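Local coordinates for protein geranyltranstransferase (Stenotrophomonas maltophilia, PDB 7LBJ) that probably condenses isoprenyl diphosphates into longer trans-prenyl diphosphates such as farnesyl diphosphate, using magnesium, like other members of the FPP/GGPP synthase family, at residues Ala164-Ala169 with Ala184-Ala189; Ala78-Leu83 with Gln148-Ala153. One frame throughout, in Å; residues are numbered along the deposited sequence. Where two conformers were deposited one is given.

Overall arrangement
Two contacts of a largely helical prenyl synthase show how one framework can be joined by charge in one place and by packing in another. Interaction 1 links helices 159-168 and 176-201 through a salt bridge with a leucine pair beside it, while interaction 2, nearer the centre of the molecule, is a buried contact of helices 75-92 and 140-154. Their centres lie about 17 Å apart, and Ala189 O meets Ala153 CB at 3.4 Å. Helix 176-201 also packs on helix 140-154, where Thr149 touches Ala193 and Met197. Both contacts border the second subunit. By analogy with relatives, Lys186 and the aspartate-rich segment at the end of helix 75-92 probably belong to the diphosphate site.

Interaction 1. Residues Ala164-Ala169 with Ala184-Ala189; sequences ALDIDA and ALKTGA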
ATOM      1  N   ALA A 164      14.853   1.460  -4.168  1.00 15.92           N
ATOM      2  CA  ALA A 164      15.713   0.288  -4.290  1.00 17.28           C
ATOM      3  C   ALA A 164      16.964   0.591  -5.106  1.00 17.84           C
ATOM      4  O   ALA A 164      18.059   0.129  -4.768  1.00 19.24           O
ATOM      5  CB  ALA A 164      14.935  -0.868  -4.923  1.00 17.26           C
ATOM      6  N   LEU A 165      16.818   1.316  -6.215  1.00 16.93           N
ATOM      7  CA  LEU A 165      17.992   1.708  -6.996  1.00 20.24           C
ATOM      8  C   LEU A 165      18.980   2.487  -6.142  1.00 18.71           C
ATOM      9  O   LEU A 165      20.197   2.305  -6.254  1.00 20.38           O
ATOM     10  CB  LEU A 165      17.565   2.547  -8.197  1.00 19.03           C
ATOM     11  CG  LEU A 165      16.854   1.781  -9.315  1.00 17.54           C
ATOM     12  CD1 LEU A 165      16.283   2.735 -10.366  1.00 19.09           C
ATOM     13  CD2 LEU A 165      17.805   0.781  -9.977  1.00 18.96           C
ATOM     14  N   ASP A 166      18.465   3.357  -5.277  1.00 19.16           N
ATOM     15  CA  ASP A 166      19.309   4.141  -4.384  1.00 23.87           C
ATOM     16  C   ASP A 166      20.040   3.245  -3.382  1.00 23.95           C
ATOM     17  O   ASP A 166      21.246   3.395  -3.156  1.00 29.28           O
ATOM     18  CB  ASP A 166      18.435   5.174  -3.664  1.00 20.71           C
ATOM     19  CG  ASP A 166      19.238   6.334  -3.122  1.00 30.47           C
ATOM     20  OD1 ASP A 166      20.479   6.294  -3.220  1.00 32.65           O
ATOM     21  OD2 ASP A 166      18.617   7.287  -2.618  1.00 34.17           O
ATOM     22  N   ILE A 167      19.319   2.312  -2.763  1.00 24.92           N
ATOM     23  CA  ILE A 167      19.947   1.400  -1.814  1.00 24.86           C
ATOM     24  C   ILE A 167      20.998   0.543  -2.504  1.00 26.10           C
ATOM     25  O   ILE A 167      22.093   0.342  -1.969  1.00 27.53           O
ATOM     26  CB  ILE A 167      18.881   0.542  -1.125  1.00 31.06           C
ATOM     27  CG1 ILE A 167      18.122   1.401  -0.122  1.00 30.17           C
ATOM     28  CG2 ILE A 167      19.508  -0.686  -0.464  1.00 33.49           C
ATOM     29  CD1 ILE A 167      17.124   0.621   0.587  1.00 35.09           C
ATOM     30  N   ASP A 168      20.702   0.049  -3.709  1.00 22.89           N
ATOM     31  CA  ASP A 168      21.692  -0.760  -4.423  1.00 25.34           C
ATOM     32  C   ASP A 168      22.974   0.026  -4.700  1.00 27.97           C
ATOM     33  O   ASP A 168      24.059  -0.560  -4.781  1.00 27.24           O
ATOM     34  CB  ASP A 168      21.118  -1.273  -5.742  1.00 26.59           C
ATOM     35  CG  ASP A 168      20.095  -2.401  -5.560  1.00 30.31           C
ATOM     36  OD1 ASP A 168      20.008  -2.990  -4.461  1.00 28.28           O
ATOM     37  OD2 ASP A 168      19.370  -2.689  -6.538  1.00 27.66           O
ATOM     38  N   ALA A 169      22.868   1.344  -4.843  1.00 27.71           N
ATOM     39  CA  ALA A 169      23.994   2.186  -5.223  1.00 30.84           C
ATOM     40  C   ALA A 169      24.782   2.708  -4.029  1.00 31.95           C
ATOM     41  O   ALA A 169      25.743   3.450  -4.226  1.00 34.68           O
ATOM     42  CB  ALA A 169      23.502   3.359  -6.070  1.00 29.71           C
ATOM     43  N   ALA A 184      14.110   9.814 -11.354  1.00 15.42           N
ATOM     44  CA  ALA A 184      12.834   9.761 -12.064  1.00 15.27           C
ATOM     45  C   ALA A 184      11.863   8.796 -11.396  1.00 16.51           C
ATOM     46  O   ALA A 184      10.649   9.031 -11.404  1.00 15.14           O
ATOM     47  CB  ALA A 184      13.045   9.354 -13.523  1.00 15.85           C
ATOM     48  N   LEU A 185      12.372   7.675 -10.861  1.00 16.76           N
ATOM     49  CA  LEU A 185      11.510   6.717 -10.163  1.00 13.99           C
ATOM     50  C   LEU A 185      11.297   7.122  -8.710  1.00 15.58           C
ATOM     51  O   LEU A 185      10.164   7.096  -8.208  1.00 17.17           O
ATOM     52  CB  LEU A 185      12.105   5.308 -10.209  1.00 13.04           C
ATOM     53  CG  LEU A 185      11.819   4.458 -11.447  1.00 19.95           C
ATOM     54  CD1 LEU A 185      12.655   4.958 -12.587  1.00 24.28           C
ATOM     55  CD2 LEU A 185      12.113   2.976 -11.174  1.00 23.36           C
ATOM     56  N   LYS A 186      12.382   7.486  -8.019  1.00 13.62           N
ATOM     57  CA  LYS A 186      12.317   7.665  -6.575  1.00 12.48           C
ATOM     58  C   LYS A 186      11.446   8.852  -6.182  1.00 15.85           C
ATOM     59  O   LYS A 186      10.690   8.764  -5.214  1.00 13.86           O
ATOM     60  CB  LYS A 186      13.714   7.838  -5.996  1.00 11.98           C
ATOM     61  CG  LYS A 186      13.698   7.976  -4.471  1.00 17.78           C
ATOM     62  CD  LYS A 186      15.084   7.912  -3.851  1.00 23.36           C
ATOM     63  CE  LYS A 186      15.028   8.365  -2.380  1.00 25.48           C
ATOM     64  NZ  LYS A 186      16.167   7.837  -1.598  1.00 31.54           N
ATOM     65  N   THR A 187      11.536   9.968  -6.906  1.00 13.90           N
ATOM     66  CA  THR A 187      10.669  11.104  -6.614  1.00 13.49           C
ATOM     67  C   THR A 187       9.907  11.629  -7.812  1.00 15.24           C
ATOM     68  O   THR A 187       8.848  12.250  -7.613  1.00 13.68           O
ATOM     69  CB  THR A 187      11.457  12.272  -5.993  1.00 13.83           C
ATOM     70  OG1 THR A 187      12.647  12.537  -6.727  1.00 18.77           O
ATOM     71  CG2 THR A 187      11.788  11.981  -4.504  1.00 19.89           C
ATOM     72  N   GLY A 188      10.396  11.419  -9.035  1.00 13.40           N
ATOM     73  CA  GLY A 188       9.732  12.002 -10.189  1.00 13.78           C
ATOM     74  C   GLY A 188       8.357  11.407 -10.436  1.00 13.51           C
ATOM     75  O   GLY A 188       7.405  12.128 -10.773  1.00 11.79           O
ATOM     76  N   ALA A 189       8.220  10.093 -10.246  1.00 12.72           N
ATOM     77  CA  ALA A 189       6.971   9.425 -10.602  1.00 13.16           C
ATOM     78  C   ALA A 189       5.801   9.929  -9.757  1.00 11.62           C
ATOM     79  O   ALA A 189       4.708  10.170 -10.281  1.00 12.33           O
ATOM     80  CB  ALA A 189       7.124   7.906 -10.455  1.00 13.74           C
TER
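Asp166 and Lys186 slant across each other between two helices, and Lys186 NZ reaches one oxygen of the carboxylate, Asp166 OD2, at 2.7 Å. The result is a salt bridge with a hydrogen bond inside it, NZ donating to OD2. The ammonium takes the anti lone pair of OD2, on the side away from OD1, so that a single carboxylate oxygen accepts the bond while Asp166 OD1 lies 4.9 Å from Lys186 NZ. Both side chains leave their helices with CG anti to the backbone N (chi1 -159° in Asp166, -178° in Lys186). The CA atoms of Asp166 and Lys186 are 8.1 Å apart, a separation that the lysine, extended beyond CG, and the shorter aspartate bridge between them. Asp166 closes a Gly-Gln-x-x-Asp motif and Lys186 opens a Lys-Thr pair, within a wide pi-type turn at 184-188, so the bridge joins two motifs of the family. In farnesyl diphosphate synthases the Lys-Thr pair belongs to the substrate diphosphate region; a comparable place is likely for Lys186 here. One residue earlier on each helix, Leu165 CD1 meets Leu185 CD2, a looser apolar touch at 4.3 Å. Met182, on helix 176-201, packs on both Leu165 and Asp166 and so spans the apolar and charged parts of the contact. Leu165 also rests on Pro37 of the second subunit, which brings this helix pair to the dimer interface.

Interaction 2. Residues Ala78-Leu83 with Gln148-Ala153; sequences AMSVEL and QTLAHA
Leu150 divides its two methyls between neighbouring residues of the facing helix, CD2 going to Ser80 and CD1 to Val81. All of this is van der Waals packing. Val81 and Leu150 pass each other at a slant and touch through Val81 CG1 and Leu150 CD1 at 4.0 Å, near the closest backbone approach, where the CA atoms of these residues are 7.5 Å apart. The touching branch of Val81, CG1, lies anti to its carbonyl carbon (chi1 -65°), and Leu150 is directed there by a first torsion that sets CG opposite the backbone N (chi1 -173°). The other methyl, Leu150 CD2, lies 3.7 Å from Ser80 OG and 3.8 Å from Ser80 CB. Leu133 of helix 115-134 packs on both Ser80 and Leu150, bringing a third helix to the contact. Such helix-on-helix packing builds the all-alpha terpene synthase fold, in which helix 75-92 runs into the first aspartate-rich motif, the segment that in relatives binds magnesium and diphosphate. The polar group is the Ser80 hydroxyl, which turns back to its own helix and hydrogen-bonds Ala77 O, satisfying it in a buried setting. Helix 140-154 is tied in turn to helix 176-201 by a hydrogen bond between Thr149 OG1 and Arg196 NE.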
ATOM      1  N   ALA A  78      -5.364  14.734  -3.324  1.00 12.81           N
ATOM      2  CA  ALA A  78      -4.316  15.511  -2.662  1.00 13.03           C
ATOM      3  C   ALA A  78      -3.824  14.813  -1.402  1.00 13.70           C
ATOM      4  O   ALA A  78      -2.611  14.740  -1.155  1.00 13.82           O
ATOM      5  CB  ALA A  78      -4.821  16.922  -2.343  1.00 14.15           C
ATOM      6  N   MET A  79      -4.739  14.263  -0.601  1.00 12.08           N
ATOM      7  CA  MET A  79      -4.291  13.506   0.563  1.00 12.48           C
ATOM      8  C   MET A  79      -3.515  12.261   0.152  1.00 13.31           C
ATOM      9  O   MET A  79      -2.507  11.909   0.784  1.00 11.79           O
ATOM     10  CB  MET A  79      -5.490  13.117   1.435  1.00 13.96           C
ATOM     11  CG  MET A  79      -6.064  14.270   2.222  1.00 16.07           C
ATOM     12  SD  MET A  79      -7.280  13.690   3.441  1.00 18.21           S
ATOM     13  CE  MET A  79      -8.661  13.400   2.353  1.00 16.87           C
ATOM     14  N   SER A  80      -3.965  11.567  -0.886  1.00 12.88           N
ATOM     15  CA  SER A  80      -3.338  10.286  -1.209  1.00 10.05           C
ATOM     16  C   SER A  80      -1.861  10.470  -1.559  1.00 12.07           C
ATOM     17  O   SER A  80      -1.020   9.653  -1.169  1.00  9.82           O
ATOM     18  CB  SER A  80      -4.084   9.583  -2.351  1.00 14.87           C
ATOM     19  OG  SER A  80      -3.780  10.171  -3.611  1.00 15.47           O
ATOM     20  N   VAL A  81      -1.512  11.558  -2.257  1.00 12.25           N
ATOM     21  CA  VAL A  81      -0.110  11.660  -2.649  1.00 11.53           C
ATOM     22  C   VAL A  81       0.744  12.053  -1.459  1.00 14.46           C
ATOM     23  O   VAL A  81       1.918  11.658  -1.388  1.00 12.67           O
ATOM     24  CB  VAL A  81       0.095  12.617  -3.845  1.00 10.70           C
ATOM     25  CG1 VAL A  81      -0.585  12.057  -5.088  1.00 12.55           C
ATOM     26  CG2 VAL A  81      -0.422  14.029  -3.528  1.00 12.92           C
ATOM     27  N   GLU A  82       0.190  12.827  -0.513  1.00 13.76           N
ATOM     28  CA  GLU A  82       0.950  13.182   0.685  1.00 13.05           C
ATOM     29  C   GLU A  82       1.124  11.977   1.600  1.00 15.41           C
ATOM     30  O   GLU A  82       2.174  11.841   2.242  1.00 13.02           O
ATOM     31  CB  GLU A  82       0.269  14.339   1.437  1.00 12.91           C
ATOM     32  CG  GLU A  82       1.088  14.955   2.574  1.00 14.20           C
ATOM     33  CD  GLU A  82       2.343  15.691   2.102  1.00 15.59           C
ATOM     34  OE1 GLU A  82       2.606  15.731   0.885  1.00 18.10           O
ATOM     35  OE2 GLU A  82       3.078  16.242   2.952  1.00 19.51           O
ATOM     36  N   LEU A  83       0.112  11.087   1.649  1.00 10.68           N
ATOM     37  CA  LEU A  83       0.224   9.862   2.447  1.00 12.49           C
ATOM     38  C   LEU A  83       1.256   8.900   1.867  1.00 12.39           C
ATOM     39  O   LEU A  83       2.006   8.262   2.620  1.00 10.65           O
ATOM     40  CB  LEU A  83      -1.149   9.170   2.577  1.00 12.28           C
ATOM     41  CG  LEU A  83      -2.107  10.009   3.434  1.00 12.95           C
ATOM     42  CD1 LEU A  83      -3.534   9.508   3.294  1.00 15.53           C
ATOM     43  CD2 LEU A  83      -1.688  10.009   4.914  1.00 15.35           C
ATOM     44  N   GLN A 148      -5.152   3.738 -10.389  1.00 12.14           N
ATOM     45  CA  GLN A 148      -4.139   3.206 -11.293  1.00 13.55           C
ATOM     46  C   GLN A 148      -2.923   4.119 -11.330  1.00 15.25           C
ATOM     47  O   GLN A 148      -1.768   3.653 -11.326  1.00 12.79           O
ATOM     48  CB  GLN A 148      -4.710   3.066 -12.704  1.00 16.94           C
ATOM     49  CG  GLN A 148      -5.833   2.061 -12.866  1.00 17.76           C
ATOM     50  CD  GLN A 148      -6.452   2.137 -14.248  1.00 25.66           C
ATOM     51  OE1 GLN A 148      -6.840   3.209 -14.706  1.00 23.81           O
ATOM     52  NE2 GLN A 148      -6.526   1.013 -14.922  1.00 28.16           N
ATOM     53  N   THR A 149      -3.167   5.428 -11.410  1.00 12.86           N
ATOM     54  CA  THR A 149      -2.059   6.382 -11.487  1.00 14.15           C
ATOM     55  C   THR A 149      -1.180   6.279 -10.250  1.00 13.24           C
ATOM     56  O   THR A 149       0.055   6.211 -10.347  1.00 12.73           O
ATOM     57  CB  THR A 149      -2.616   7.810 -11.644  1.00 14.07           C
ATOM     58  OG1 THR A 149      -3.276   7.919 -12.911  1.00 16.59           O
ATOM     59  CG2 THR A 149      -1.502   8.872 -11.572  1.00 12.96           C
ATOM     60  N   LEU A 150      -1.808   6.280  -9.064  1.00 12.62           N
ATOM     61  CA  LEU A 150      -1.037   6.297  -7.823  1.00 12.84           C
ATOM     62  C   LEU A 150      -0.281   4.990  -7.628  1.00 12.82           C
ATOM     63  O   LEU A 150       0.881   4.998  -7.195  1.00 10.96           O
ATOM     64  CB  LEU A 150      -1.968   6.553  -6.631  1.00 11.29           C
ATOM     65  CG  LEU A 150      -1.233   6.766  -5.307  1.00 12.77           C
ATOM     66  CD1 LEU A 150      -0.397   8.064  -5.355  1.00 13.76           C
ATOM     67  CD2 LEU A 150      -2.277   6.841  -4.179  1.00 16.56           C
ATOM     68  N   ALA A 151      -0.917   3.857  -7.944  1.00 11.45           N
ATOM     69  CA  ALA A 151      -0.233   2.574  -7.789  1.00 11.59           C
ATOM     70  C   ALA A 151       0.969   2.482  -8.717  1.00 13.15           C
ATOM     71  O   ALA A 151       2.055   2.042  -8.311  1.00 13.55           O
ATOM     72  CB  ALA A 151      -1.189   1.418  -8.065  1.00 10.92           C
ATOM     73  N   HIS A 152       0.794   2.869  -9.982  1.00 13.90           N
ATOM     74  CA  HIS A 152       1.915   2.788 -10.919  0.59 14.22           C
ATOM     75  C   HIS A 152       3.079   3.653 -10.461  1.00 13.68           C
ATOM     76  O   HIS A 152       4.251   3.250 -10.571  1.00 13.34           O
ATOM     77  CB  HIS A 152       1.496   3.203 -12.331  0.59 16.10           C
ATOM     78  CG  HIS A 152       2.603   3.076 -13.335  0.59 17.69           C
ATOM     79  ND1 HIS A 152       3.214   4.165 -13.918  0.59 26.33           N
ATOM     80  CD2 HIS A 152       3.224   1.983 -13.843  0.59 22.55           C
ATOM     81  CE1 HIS A 152       4.157   3.750 -14.745  0.59 20.15           C
ATOM     82  NE2 HIS A 152       4.184   2.430 -14.719  0.59 22.73           N
ATOM     83  N   ALA A 153       2.784   4.841  -9.943  1.00 11.85           N
ATOM     84  CA  ALA A 153       3.828   5.766  -9.545  1.00 13.08           C
ATOM     85  C   ALA A 153       4.472   5.414  -8.207  1.00 12.02           C
ATOM     86  O   ALA A 153       5.575   5.898  -7.923  1.00 13.42           O
ATOM     87  CB  ALA A 153       3.254   7.186  -9.486  1.00 12.86           C
TER